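Local coordinates for protein restriction endonuclease S subunits (Thermoanaerobacter tengcongensis, PDB 3OKG) that probably binds DNA and gives sequence specificity as the S subunit of a type I restriction-modification methyltransferase, with a long antiparallel coiled coil between its two halves, at residues L197-Q202 / R387-T392; R190-R195 / A394-L399; L207-A212 / Q377-V382. All coordinates share one frame; numbering follows the deposited sequence.

Contact 1: residues L197-Q202 / R387-T392; sequences LRAEAQ and RAQAET
R198 brings its guanidinium group up to the backbone of A388, whose O lies over one face, offset toward the rim, while the side-chain amide of Q389 sits at the edge. This is an antiparallel coiled coil at the point where one partner is interrupted: helix 174-216 runs on without a break, but the chain leaves helix 365-388 and runs extended through Q389-E391 before helix 392-407. The A388 O is 3.3 Å from R198 NE, yet the angle is poor for a hydrogen bond, so the carbonyl rests on the flat group without being gripped by it. The amide and guanidinium planes are turned 41° apart. R198 leaves its helix with CG anti to the backbone N (chi1 -170°), which puts CG 3.5 Å from Q389 CG; the bend at chi2 brings CD to 3.6 Å from A388 CB, and a further bend at chi3 turns NE toward A388 O. One turn along, Q202 NE2 approaches Q389 CG at 4.3 Å. Outside this pair, R198 also touches L385 and forms a long, weak ion pair with E395. Beyond the break, E391 occupies the N-cap position of the next helix, where its OE1 accepts a hydrogen bond from A394 N.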
ATOM      1  N   LEU A 197      -8.912  10.441  -5.412  1.00 21.40           N
ATOM      2  CA  LEU A 197      -8.352  11.292  -6.449  1.00 23.16           C
ATOM      3  C   LEU A 197      -7.119  10.617  -7.065  1.00 23.72           C
ATOM      4  O   LEU A 197      -6.959  10.599  -8.284  1.00 25.78           O
ATOM      5  CB  LEU A 197      -7.951  12.630  -5.831  1.00 22.15           C
ATOM      6  CG  LEU A 197      -7.570  13.692  -6.857  1.00 25.12           C
ATOM      7  CD1 LEU A 197      -8.746  14.007  -7.791  1.00 25.29           C
ATOM      8  CD2 LEU A 197      -7.072  14.943  -6.108  1.00 24.49           C
ATOM      9  N   ARG A 198      -6.250  10.098  -6.202  1.00 21.70           N
ATOM     10  CA  ARG A 198      -5.033   9.429  -6.637  1.00 23.18           C
ATOM     11  C   ARG A 198      -5.388   8.271  -7.554  1.00 31.13           C
ATOM     12  O   ARG A 198      -4.837   8.138  -8.646  1.00 29.60           O
ATOM     13  CB  ARG A 198      -4.236   8.926  -5.433  1.00 26.46           C
ATOM     14  CG  ARG A 198      -2.843   8.423  -5.777  1.00 30.44           C
ATOM     15  CD  ARG A 198      -1.820   8.890  -4.755  1.00 21.70           C
ATOM     16  NE  ARG A 198      -2.359   8.877  -3.397  1.00 47.86           N
ATOM     17  CZ  ARG A 198      -2.078   9.791  -2.475  1.00 66.51           C
ATOM     18  NH1 ARG A 198      -1.263  10.798  -2.760  1.00 37.97           N
ATOM     19  NH2 ARG A 198      -2.613   9.700  -1.265  1.00 69.23           N
ATOM     20  N   ALA A 199      -6.340   7.454  -7.116  1.00 28.61           N
ATOM     21  CA  ALA A 199      -6.820   6.336  -7.918  1.00 36.36           C
ATOM     22  C   ALA A 199      -7.259   6.796  -9.307  1.00 40.41           C
ATOM     23  O   ALA A 199      -6.971   6.134 -10.304  1.00 29.95           O
ATOM     24  CB  ALA A 199      -7.962   5.626  -7.207  1.00 34.83           C
ATOM     25  N   GLU A 200      -7.955   7.927  -9.369  1.00 23.67           N
ATOM     26  CA  GLU A 200      -8.424   8.448 -10.639  1.00 28.13           C
ATOM     27  C   GLU A 200      -7.230   8.880 -11.481  1.00 32.12           C
ATOM     28  O   GLU A 200      -7.205   8.619 -12.691  1.00 32.19           O
ATOM     29  CB  GLU A 200      -9.399   9.612 -10.443  1.00 34.67           C
ATOM     30  CG  GLU A 200     -10.744   9.182  -9.905  1.00 45.50           C
ATOM     31  CD  GLU A 200     -11.598  10.355  -9.457  1.00 68.86           C
ATOM     32  OE1 GLU A 200     -11.151  11.513  -9.614  1.00 46.95           O
ATOM     33  OE2 GLU A 200     -12.714  10.115  -8.943  1.00 80.90           O
ATOM     34  N   ALA A 201      -6.247   9.527 -10.841  1.00 22.65           N
ATOM     35  CA  ALA A 201      -5.062  10.016 -11.557  1.00 28.28           C
ATOM     36  C   ALA A 201      -4.260   8.848 -12.116  1.00 31.88           C
ATOM     37  O   ALA A 201      -3.789   8.877 -13.261  1.00 25.12           O
ATOM     38  CB  ALA A 201      -4.179  10.865 -10.636  1.00 16.19           C
ATOM     39  N   GLN A 202      -4.116   7.810 -11.299  1.00 26.01           N
ATOM     40  CA  GLN A 202      -3.420   6.599 -11.708  1.00 27.02           C
ATOM     41  C   GLN A 202      -4.027   6.056 -12.995  1.00 35.19           C
ATOM     42  O   GLN A 202      -3.313   5.767 -13.955  1.00 32.99           O
ATOM     43  CB  GLN A 202      -3.489   5.541 -10.605  1.00 30.77           C
ATOM     44  CG  GLN A 202      -2.301   4.593 -10.579  1.00 63.74           C
ATOM     45  CD  GLN A 202      -2.352   3.628  -9.410  1.00 65.97           C
ATOM     46  OE1 GLN A 202      -3.347   2.933  -9.207  1.00 65.28           O
ATOM     47  NE2 GLN A 202      -1.276   3.583  -8.634  1.00 53.15           N
ATOM     48  N   ARG A 387       3.218   4.028  -6.541  1.00 45.76           N
ATOM     49  CA  ARG A 387       3.791   3.956  -5.198  1.00 55.23           C
ATOM     50  C   ARG A 387       3.073   4.834  -4.177  1.00 55.29           C
ATOM     51  O   ARG A 387       2.990   4.486  -2.993  1.00 42.84           O
ATOM     52  CB  ARG A 387       5.275   4.338  -5.237  1.00 55.25           C
ATOM     53  CG  ARG A 387       6.211   3.151  -5.399  1.00 75.96           C
ATOM     54  CD  ARG A 387       7.682   3.563  -5.356  1.00 74.92           C
ATOM     55  NE  ARG A 387       8.129   4.197  -6.600  1.00 89.04           N
ATOM     56  CZ  ARG A 387       8.526   3.533  -7.687  1.00 83.38           C
ATOM     57  NH1 ARG A 387       8.525   2.204  -7.700  1.00 83.34           N
ATOM     58  NH2 ARG A 387       8.920   4.199  -8.767  1.00 70.99           N
ATOM     59  N   ALA A 388       2.578   5.983  -4.627  1.00 39.98           N
ATOM     60  CA  ALA A 388       1.914   6.921  -3.732  1.00 36.13           C
ATOM     61  C   ALA A 388       0.598   6.377  -3.194  1.00 32.40           C
ATOM     62  O   ALA A 388       0.019   6.946  -2.253  1.00 37.51           O
ATOM     63  CB  ALA A 388       1.684   8.273  -4.429  1.00 32.80           C
ATOM     64  N   GLN A 389       0.100   5.299  -3.795  1.00 42.30           N
ATOM     65  CA  GLN A 389      -1.125   4.685  -3.287  1.00 46.43           C
ATOM     66  C   GLN A 389      -0.718   3.621  -2.279  1.00 55.88           C
ATOM     67  O   GLN A 389      -0.414   2.492  -2.654  1.00 52.72           O
ATOM     68  CB  GLN A 389      -1.975   4.079  -4.413  1.00 45.51           C
ATOM     69  CG  GLN A 389      -3.057   5.028  -4.992  1.00 54.63           C
ATOM     70  CD  GLN A 389      -4.178   5.424  -3.990  1.00 55.86           C
ATOM     71  OE1 GLN A 389      -5.349   5.059  -4.167  1.00 35.82           O
ATOM     72  NE2 GLN A 389      -3.823   6.203  -2.967  1.00 33.75           N
ATOM     73  N   ALA A 390      -0.685   4.006  -1.005  1.00 48.76           N
ATOM     74  CA  ALA A 390      -0.296   3.109   0.093  1.00 39.66           C
ATOM     75  C   ALA A 390      -1.433   2.150   0.367  1.00 52.24           C
ATOM     76  O   ALA A 390      -2.591   2.443   0.038  1.00 35.14           O
ATOM     77  CB  ALA A 390       0.015   3.926   1.355  1.00 44.24           C
ATOM     78  N   GLU A 391      -1.126   1.007   0.973  1.00 40.19           N
ATOM     79  CA  GLU A 391      -2.180   0.040   1.224  1.00 42.34           C
ATOM     80  C   GLU A 391      -3.157   0.657   2.213  1.00 31.38           C
ATOM     81  O   GLU A 391      -2.776   1.493   3.046  1.00 38.94           O
ATOM     82  CB  GLU A 391      -1.619  -1.309   1.702  1.00 67.47           C
ATOM     83  CG  GLU A 391      -1.420  -1.434   3.193  1.00 52.54           C
ATOM     84  CD  GLU A 391      -2.637  -1.998   3.909  1.00 70.36           C
ATOM     85  OE1 GLU A 391      -2.641  -1.977   5.161  1.00 60.73           O
ATOM     86  OE2 GLU A 391      -3.580  -2.465   3.224  1.00 70.17           O
ATOM     87  N   THR A 392      -4.411   0.240   2.111  1.00 29.37           N
ATOM     88  CA  THR A 392      -5.520   0.957   2.718  1.00 37.14           C
ATOM     89  C   THR A 392      -5.486   0.907   4.227  1.00 54.71           C
ATOM     90  O   THR A 392      -5.479   1.943   4.879  1.00 37.14           O
ATOM     91  CB  THR A 392      -6.885   0.435   2.220  1.00 56.47           C
ATOM     92  OG1 THR A 392      -6.919   0.485   0.787  1.00 57.73           O
ATOM     93  CG2 THR A 392      -8.038   1.280   2.793  1.00 39.41           C
TER

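Contact 2: residues R190-R195 / A394-L399; sequences RVREVR and AELKRL
R195 NE donates to E395 OE2 in a salt bridge modelled at 2.4 Å, a length so short that its exact value is doubtful. The bond is moderately bent, 147° at the hydrogen, and the carboxylate meets the guanidinium at its edge with the two planes 62° apart. Beside this charged pair lies a small apolar layer. L396 CD2 packs against R195 CD at 3.7 Å and V191 CG1 at 4.1 Å, while V191 CG1 presses on L399 CD1 at 3.4 Å, tighter than usual carbon contact. R192 closes another side: its chain, bent at chi2 and chi3, lays one guanidinium face over L396 CD1, the methyl standing 3.5 Å from the plane beneath its centre. With an alanine in place of R192, that methyl is likely to lose its flat cover, and a gap would probably open beside L396. The helices, both in predicted coiled-coil regions, run antiparallel at 152°, their local axes 11.2 Å apart. On its other contacts helix 392-407 meets the N-terminal part of the chain outside helix 174-216: L396 touches T62, R398 forms a salt bridge with D140 of helix 140-143, and K397 reaches S61 and L99 O.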
ATOM      1  N   ARG A 190     -11.009  14.036   4.261  1.00 21.55           N
ATOM      2  CA  ARG A 190     -10.090  14.549   3.234  1.00 23.30           C
ATOM      3  C   ARG A 190      -9.054  13.505   2.842  1.00 18.90           C
ATOM      4  O   ARG A 190      -8.641  13.402   1.675  1.00 22.31           O
ATOM      5  CB  ARG A 190      -9.417  15.825   3.731  1.00 21.61           C
ATOM      6  CG  ARG A 190     -10.426  16.922   3.989  1.00 26.20           C
ATOM      7  CD  ARG A 190      -9.719  18.254   4.059  1.00 51.08           C
ATOM      8  NE  ARG A 190      -9.468  18.712   5.413  1.00 60.76           N
ATOM      9  CZ  ARG A 190     -10.036  19.794   5.934  1.00 77.64           C
ATOM     10  NH1 ARG A 190      -9.762  20.155   7.179  1.00 65.13           N
ATOM     11  NH2 ARG A 190     -10.875  20.522   5.204  1.00 66.27           N
ATOM     12  N   VAL A 191      -8.586  12.732   3.814  1.00 22.40           N
ATOM     13  CA  VAL A 191      -7.709  11.620   3.463  1.00 20.56           C
ATOM     14  C   VAL A 191      -8.346  10.674   2.444  1.00 26.78           C
ATOM     15  O   VAL A 191      -7.716  10.337   1.431  1.00 24.85           O
ATOM     16  CB  VAL A 191      -7.243  10.845   4.698  1.00 21.06           C
ATOM     17  CG1 VAL A 191      -6.480   9.556   4.281  1.00 17.95           C
ATOM     18  CG2 VAL A 191      -6.393  11.786   5.593  1.00 19.11           C
ATOM     19  N   ARG A 192      -9.578  10.238   2.699  1.00 21.44           N
ATOM     20  CA  ARG A 192     -10.294   9.383   1.731  1.00 22.18           C
ATOM     21  C   ARG A 192     -10.424  10.063   0.368  1.00 24.81           C
ATOM     22  O   ARG A 192     -10.241   9.426  -0.682  1.00 24.37           O
ATOM     23  CB  ARG A 192     -11.701   9.035   2.230  1.00 27.47           C
ATOM     24  CG  ARG A 192     -11.787   8.646   3.701  1.00 31.26           C
ATOM     25  CD  ARG A 192     -11.016   7.359   3.992  1.00 40.79           C
ATOM     26  NE  ARG A 192     -11.883   6.176   3.976  1.00 49.06           N
ATOM     27  CZ  ARG A 192     -11.684   5.115   3.202  1.00 65.01           C
ATOM     28  NH1 ARG A 192     -10.635   5.083   2.387  1.00 86.08           N
ATOM     29  NH2 ARG A 192     -12.517   4.081   3.247  1.00 38.00           N
ATOM     30  N   GLU A 193     -10.762  11.349   0.382  1.00 20.38           N
ATOM     31  CA  GLU A 193     -10.956  12.096  -0.867  1.00 19.57           C
ATOM     32  C   GLU A 193      -9.683  12.038  -1.700  1.00 20.82           C
ATOM     33  O   GLU A 193      -9.719  11.942  -2.921  1.00 19.85           O
ATOM     34  CB  GLU A 193     -11.183  13.558  -0.545  1.00 24.86           C
ATOM     35  CG  GLU A 193     -12.545  14.149  -0.696  1.00 39.63           C
ATOM     36  CD  GLU A 193     -12.439  15.680  -0.920  1.00 73.95           C
ATOM     37  OE1 GLU A 193     -12.781  16.176  -2.032  1.00 52.22           O
ATOM     38  OE2 GLU A 193     -11.971  16.382   0.007  1.00 38.22           O
ATOM     39  N   VAL A 194      -8.553  12.204  -1.029  1.00 22.31           N
ATOM     40  CA  VAL A 194      -7.263  12.222  -1.718  1.00 19.94           C
ATOM     41  C   VAL A 194      -6.914  10.857  -2.283  1.00 25.71           C
ATOM     42  O   VAL A 194      -6.421  10.746  -3.416  1.00 22.50           O
ATOM     43  CB  VAL A 194      -6.155  12.791  -0.794  1.00 22.04           C
ATOM     44  CG1 VAL A 194      -4.749  12.586  -1.403  1.00 26.67           C
ATOM     45  CG2 VAL A 194      -6.426  14.236  -0.531  1.00 21.60           C
ATOM     46  N   ARG A 195      -7.194   9.800  -1.519  1.00 22.71           N
ATOM     47  CA  ARG A 195      -6.984   8.447  -2.025  1.00 28.07           C
ATOM     48  C   ARG A 195      -7.756   8.188  -3.300  1.00 29.52           C
ATOM     49  O   ARG A 195      -7.194   7.627  -4.245  1.00 28.98           O
ATOM     50  CB  ARG A 195      -7.336   7.374  -0.971  1.00 30.13           C
ATOM     51  CG  ARG A 195      -6.683   7.614   0.346  1.00 37.48           C
ATOM     52  CD  ARG A 195      -6.855   6.426   1.275  1.00 57.69           C
ATOM     53  NE  ARG A 195      -5.838   5.430   0.994  1.00 63.93           N
ATOM     54  CZ  ARG A 195      -6.075   4.297   0.353  1.00 46.53           C
ATOM     55  NH1 ARG A 195      -7.310   4.011  -0.045  1.00 54.10           N
ATOM     56  NH2 ARG A 195      -5.081   3.454   0.123  1.00 46.03           N
ATOM     57  N   ALA A 394      -3.191   0.301   6.460  1.00 30.93           N
ATOM     58  CA  ALA A 394      -2.076   1.054   7.056  1.00 27.00           C
ATOM     59  C   ALA A 394      -2.203   2.566   6.880  1.00 46.38           C
ATOM     60  O   ALA A 394      -2.051   3.338   7.831  1.00 32.83           O
ATOM     61  CB  ALA A 394      -0.754   0.571   6.493  1.00 43.43           C
ATOM     62  N   GLU A 395      -2.483   3.014   5.669  1.00 35.02           N
ATOM     63  CA  GLU A 395      -2.580   4.452   5.484  1.00 42.72           C
ATOM     64  C   GLU A 395      -3.669   5.012   6.404  1.00 42.98           C
ATOM     65  O   GLU A 395      -3.466   6.011   7.091  1.00 31.82           O
ATOM     66  CB  GLU A 395      -2.852   4.841   4.024  1.00 37.48           C
ATOM     67  CG  GLU A 395      -2.152   6.134   3.627  1.00 57.76           C
ATOM     68  CD  GLU A 395      -2.865   6.935   2.536  1.00 37.41           C
ATOM     69  OE1 GLU A 395      -2.315   7.994   2.173  1.00 46.28           O
ATOM     70  OE2 GLU A 395      -3.959   6.541   2.050  1.00 39.28           O
ATOM     71  N   LEU A 396      -4.831   4.379   6.425  1.00 28.96           N
ATOM     72  CA  LEU A 396      -5.889   4.943   7.200  1.00 25.73           C
ATOM     73  C   LEU A 396      -5.532   4.921   8.702  1.00 19.78           C
ATOM     74  O   LEU A 396      -5.726   5.909   9.367  1.00 26.64           O
ATOM     75  CB  LEU A 396      -7.240   4.273   6.903  1.00 27.72           C
ATOM     76  CG  LEU A 396      -7.722   4.282   5.434  1.00 41.54           C
ATOM     77  CD1 LEU A 396      -9.188   3.857   5.373  1.00 48.37           C
ATOM     78  CD2 LEU A 396      -7.543   5.662   4.789  1.00 40.08           C
ATOM     79  N   LYS A 397      -5.009   3.812   9.226  1.00 20.82           N
ATOM     80  CA  LYS A 397      -4.809   3.737  10.668  1.00 21.28           C
ATOM     81  C   LYS A 397      -3.717   4.701  11.153  1.00 26.41           C
ATOM     82  O   LYS A 397      -3.850   5.342  12.189  1.00 21.13           O
ATOM     83  CB  LYS A 397      -4.525   2.295  11.095  1.00 24.61           C
ATOM     84  CG  LYS A 397      -5.793   1.452  11.292  1.00 27.26           C
ATOM     85  CD  LYS A 397      -5.391  -0.006  11.590  1.00 32.51           C
ATOM     86  CE  LYS A 397      -6.570  -0.843  12.043  1.00 30.70           C
ATOM     87  NZ  LYS A 397      -6.130  -2.209  12.416  1.00 39.39           N
ATOM     88  N   ARG A 398      -2.627   4.800  10.406  1.00 22.37           N
ATOM     89  CA  ARG A 398      -1.516   5.653  10.838  1.00 19.07           C
ATOM     90  C   ARG A 398      -1.750   7.153  10.580  1.00 16.18           C
ATOM     91  O   ARG A 398      -1.277   8.017  11.338  1.00 18.98           O
ATOM     92  CB  ARG A 398      -0.213   5.189  10.190  1.00 23.73           C
ATOM     93  CG  ARG A 398       0.172   3.741  10.596  1.00 25.18           C
ATOM     94  CD  ARG A 398       0.138   3.489  12.123  1.00 23.62           C
ATOM     95  NE  ARG A 398       0.887   4.499  12.865  1.00 24.74           N
ATOM     96  CZ  ARG A 398       0.802   4.683  14.182  1.00 27.59           C
ATOM     97  NH1 ARG A 398       0.033   3.889  14.917  1.00 23.51           N
ATOM     98  NH2 ARG A 398       1.513   5.643  14.765  1.00 26.79           N
ATOM     99  N   LEU A 399      -2.448   7.470   9.499  1.00 21.44           N
ATOM    100  CA  LEU A 399      -2.851   8.856   9.295  1.00 17.46           C
ATOM    101  C   LEU A 399      -3.876   9.255  10.334  1.00 18.89           C
ATOM    102  O   LEU A 399      -3.872  10.388  10.807  1.00 17.29           O
ATOM    103  CB  LEU A 399      -3.454   9.078   7.901  1.00 17.19           C
ATOM    104  CG  LEU A 399      -2.583   8.810   6.671  1.00 34.54           C
ATOM    105  CD1 LEU A 399      -3.228   9.454   5.417  1.00 29.12           C
ATOM    106  CD2 LEU A 399      -1.179   9.269   6.837  1.00 29.64           C
TER

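Contact 3: residues L207-A212 / Q377-V382; sequences LLMQTA and QIQQQV
In the antiparallel coiled coil formed by helices 174-216 and 365-388, M209 and I378 stand opposite one another, their side chains crossing at an angle, and carry most of the contact. Their CA atoms are 6.2 Å apart, the nearest such pair between the two segments. The M209 side chain sets off with CG anti to its own N (chi1 171°), then bends at both chi2 and chi3. These turns carry the terminal methyl across the gap and along the flank of I378: CE lies 3.7 Å from I378 CG2 and goes on to the backbone of the next residue, where it meets Q379 N at 3.2 Å. Q379 CB lies 3.4 Å from the same methyl, although the amide of Q379 leads away from the interface. The methionine therefore ends on the opposing helix itself, with backbone and side-chain atoms around its tip.

Helix pairs of this kind are the usual spacers in type I S subunits, between the two DNA-specificity domains, and the local axes here run 9.7 Å apart at 151°. The other branch of I378 serves a different pair of neighbours. Its CD1 touches L208 CG at 3.9 Å, the two side chains crossing at about a right angle, and A212 CB at 4.1 Å. A212 and L208 also pack on Y374, one turn earlier in helix 365-388, so the apolar seam continues past this segment. In the other direction V382 CG2 is more loosely set against M209 CB, and V382 and Q381 both touch T205. On the side of helix 174-216 turned away from I378, T211 OG1 donates a 3.0 Å hydrogen bond to L207 O from 41° above the carbonyl plane, and the same oxygen also accepts from T211 N.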
ATOM      1  N   LEU A 207      -3.526   5.722 -18.975  1.00 39.14           N
ATOM      2  CA  LEU A 207      -4.173   5.868 -20.270  1.00 40.22           C
ATOM      3  C   LEU A 207      -3.392   6.843 -21.156  1.00 44.90           C
ATOM      4  O   LEU A 207      -3.190   6.614 -22.358  1.00 32.29           O
ATOM      5  CB  LEU A 207      -5.612   6.348 -20.070  1.00 36.88           C
ATOM      6  CG  LEU A 207      -6.678   5.749 -20.982  1.00 62.26           C
ATOM      7  CD1 LEU A 207      -8.072   6.008 -20.408  1.00 56.26           C
ATOM      8  CD2 LEU A 207      -6.540   6.316 -22.377  1.00 49.93           C
ATOM      9  N   LEU A 208      -2.950   7.934 -20.552  1.00 31.37           N
ATOM     10  CA  LEU A 208      -2.080   8.887 -21.228  1.00 37.87           C
ATOM     11  C   LEU A 208      -0.818   8.229 -21.815  1.00 30.06           C
ATOM     12  O   LEU A 208      -0.431   8.515 -22.954  1.00 31.71           O
ATOM     13  CB  LEU A 208      -1.672   9.996 -20.258  1.00 32.17           C
ATOM     14  CG  LEU A 208      -0.724  11.049 -20.828  1.00 36.35           C
ATOM     15  CD1 LEU A 208      -1.190  11.530 -22.208  1.00 35.27           C
ATOM     16  CD2 LEU A 208      -0.573  12.213 -19.871  1.00 31.49           C
ATOM     17  N   MET A 209      -0.168   7.380 -21.031  1.00 28.35           N
ATOM     18  CA  MET A 209       1.076   6.747 -21.478  1.00 28.08           C
ATOM     19  C   MET A 209       0.774   5.859 -22.678  1.00 33.09           C
ATOM     20  O   MET A 209       1.416   5.965 -23.732  1.00 27.72           O
ATOM     21  CB  MET A 209       1.689   5.911 -20.365  1.00 29.29           C
ATOM     22  CG  MET A 209       2.862   5.046 -20.801  1.00 33.13           C
ATOM     23  SD  MET A 209       4.233   6.074 -21.385  1.00 46.03           S
ATOM     24  CE  MET A 209       4.992   6.377 -19.827  1.00 29.33           C
ATOM     25  N   GLN A 210      -0.219   4.995 -22.503  1.00 25.17           N
ATOM     26  CA  GLN A 210      -0.658   4.076 -23.548  1.00 35.26           C
ATOM     27  C   GLN A 210      -1.030   4.814 -24.849  1.00 35.74           C
ATOM     28  O   GLN A 210      -0.613   4.414 -25.937  1.00 33.44           O
ATOM     29  CB  GLN A 210      -1.808   3.213 -23.010  1.00 38.05           C
ATOM     30  CG  GLN A 210      -2.389   2.216 -23.995  1.00 52.39           C
ATOM     31  CD  GLN A 210      -3.466   1.339 -23.360  1.00 90.85           C
ATOM     32  OE1 GLN A 210      -3.162   0.431 -22.582  1.00 95.77           O
ATOM     33  NE2 GLN A 210      -4.730   1.608 -23.697  1.00 70.33           N
ATOM     34  N   THR A 211      -1.775   5.910 -24.726  1.00 25.80           N
ATOM     35  CA  THR A 211      -2.142   6.763 -25.853  1.00 27.15           C
ATOM     36  C   THR A 211      -0.929   7.411 -26.522  1.00 33.45           C
ATOM     37  O   THR A 211      -0.841   7.485 -27.762  1.00 30.22           O
ATOM     38  CB  THR A 211      -3.125   7.881 -25.405  1.00 40.88           C
ATOM     39  OG1 THR A 211      -4.368   7.292 -25.005  1.00 43.14           O
ATOM     40  CG2 THR A 211      -3.376   8.857 -26.537  1.00 39.75           C
ATOM     41  N   ALA A 212       0.004   7.896 -25.713  1.00 27.55           N
ATOM     42  CA  ALA A 212       1.209   8.526 -26.256  1.00 26.52           C
ATOM     43  C   ALA A 212       2.067   7.516 -27.049  1.00 26.34           C
ATOM     44  O   ALA A 212       2.594   7.844 -28.099  1.00 28.73           O
ATOM     45  CB  ALA A 212       2.039   9.179 -25.140  1.00 27.85           C
ATOM     46  N   GLN A 377       8.652  11.885 -18.778  1.00 25.39           N
ATOM     47  CA  GLN A 377       7.851  12.622 -17.787  1.00 28.39           C
ATOM     48  C   GLN A 377       6.621  11.798 -17.368  1.00 27.82           C
ATOM     49  O   GLN A 377       6.344  11.627 -16.193  1.00 24.99           O
ATOM     50  CB  GLN A 377       7.455  13.999 -18.342  1.00 32.09           C
ATOM     51  CG  GLN A 377       6.418  14.751 -17.533  1.00 42.84           C
ATOM     52  CD  GLN A 377       7.013  15.873 -16.683  1.00 71.79           C
ATOM     53  OE1 GLN A 377       8.204  15.864 -16.343  1.00 47.68           O
ATOM     54  NE2 GLN A 377       6.177  16.852 -16.338  1.00 49.50           N
ATOM     55  N   ILE A 378       5.886  11.267 -18.340  1.00 24.26           N
ATOM     56  CA  ILE A 378       4.720  10.441 -18.047  1.00 23.68           C
ATOM     57  C   ILE A 378       5.094   9.157 -17.304  1.00 27.95           C
ATOM     58  O   ILE A 378       4.428   8.744 -16.342  1.00 26.41           O
ATOM     59  CB  ILE A 378       3.989  10.036 -19.341  1.00 23.01           C
ATOM     60  CG1 ILE A 378       3.637  11.266 -20.181  1.00 30.08           C
ATOM     61  CG2 ILE A 378       2.770   9.208 -19.013  1.00 21.08           C
ATOM     62  CD1 ILE A 378       3.073  10.896 -21.587  1.00 28.88           C
ATOM     63  N   GLN A 379       6.149   8.500 -17.762  1.00 24.80           N
ATOM     64  CA  GLN A 379       6.572   7.245 -17.138  1.00 32.00           C
ATOM     65  C   GLN A 379       6.914   7.470 -15.669  1.00 31.31           C
ATOM     66  O   GLN A 379       6.586   6.652 -14.810  1.00 31.80           O
ATOM     67  CB  GLN A 379       7.767   6.649 -17.894  1.00 31.92           C
ATOM     68  CG  GLN A 379       8.517   5.532 -17.188  1.00 41.84           C
ATOM     69  CD  GLN A 379       9.849   5.221 -17.886  1.00 52.37           C
ATOM     70  OE1 GLN A 379      10.877   5.854 -17.623  1.00 43.13           O
ATOM     71  NE2 GLN A 379       9.823   4.256 -18.793  1.00 40.11           N
ATOM     72  N   GLN A 380       7.556   8.590 -15.372  1.00 26.90           N
ATOM     73  CA  GLN A 380       7.896   8.879 -13.982  1.00 31.11           C
ATOM     74  C   GLN A 380       6.646   9.143 -13.164  1.00 32.52           C
ATOM     75  O   GLN A 380       6.603   8.851 -11.967  1.00 29.52           O
ATOM     76  CB  GLN A 380       8.836  10.080 -13.889  1.00 37.17           C
ATOM     77  CG  GLN A 380      10.217   9.803 -14.433  1.00 46.04           C
ATOM     78  CD  GLN A 380      10.944  11.076 -14.804  1.00 70.41           C
ATOM     79  OE1 GLN A 380      10.472  12.179 -14.510  1.00 56.42           O
ATOM     80  NE2 GLN A 380      12.097  10.934 -15.463  1.00 69.70           N
ATOM     81  N   GLN A 381       5.626   9.698 -13.809  1.00 28.13           N
ATOM     82  CA  GLN A 381       4.406  10.062 -13.087  1.00 26.75           C
ATOM     83  C   GLN A 381       3.604   8.808 -12.781  1.00 25.79           C
ATOM     84  O   GLN A 381       3.128   8.637 -11.671  1.00 26.86           O
ATOM     85  CB  GLN A 381       3.582  11.105 -13.871  1.00 21.59           C
ATOM     86  CG  GLN A 381       4.294  12.452 -13.984  1.00 21.63           C
ATOM     87  CD  GLN A 381       3.651  13.337 -15.032  1.00 28.19           C
ATOM     88  OE1 GLN A 381       2.941  12.843 -15.906  1.00 27.25           O
ATOM     89  NE2 GLN A 381       3.893  14.642 -14.954  1.00 34.75           N
ATOM     90  N   VAL A 382       3.487   7.915 -13.763  1.00 23.87           N
ATOM     91  CA  VAL A 382       2.830   6.625 -13.574  1.00 23.90           C
ATOM     92  C   VAL A 382       3.467   5.847 -12.422  1.00 30.15           C
ATOM     93  O   VAL A 382       2.776   5.275 -11.576  1.00 29.82           O
ATOM     94  CB  VAL A 382       2.981   5.746 -14.848  1.00 30.96           C
ATOM     95  CG1 VAL A 382       2.563   4.300 -14.559  1.00 35.86           C
ATOM     96  CG2 VAL A 382       2.166   6.315 -15.966  1.00 26.96           C
TER

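How the contacts relate
All three contacts use helix 174-216, and together they show how one unbroken helix can pair with two that follow each other in the chain. Contact 3 and contact 1 share helix 365-388, at centres about 15 Å apart; contact 2 passes to helix 392-407. Contact 3 is partly buried and its cross-helix packing is mainly apolar, whereas contacts 1 and 2 lie at the surface and rely on arginines, over a carbonyl in one and beside a carboxylate and leucine methyls in the other. Contacts 1 and 2 touch, through a weak hydrogen bond from R195 NH2 to A390 O in the linker between the two helices. Contact 3 touches neither.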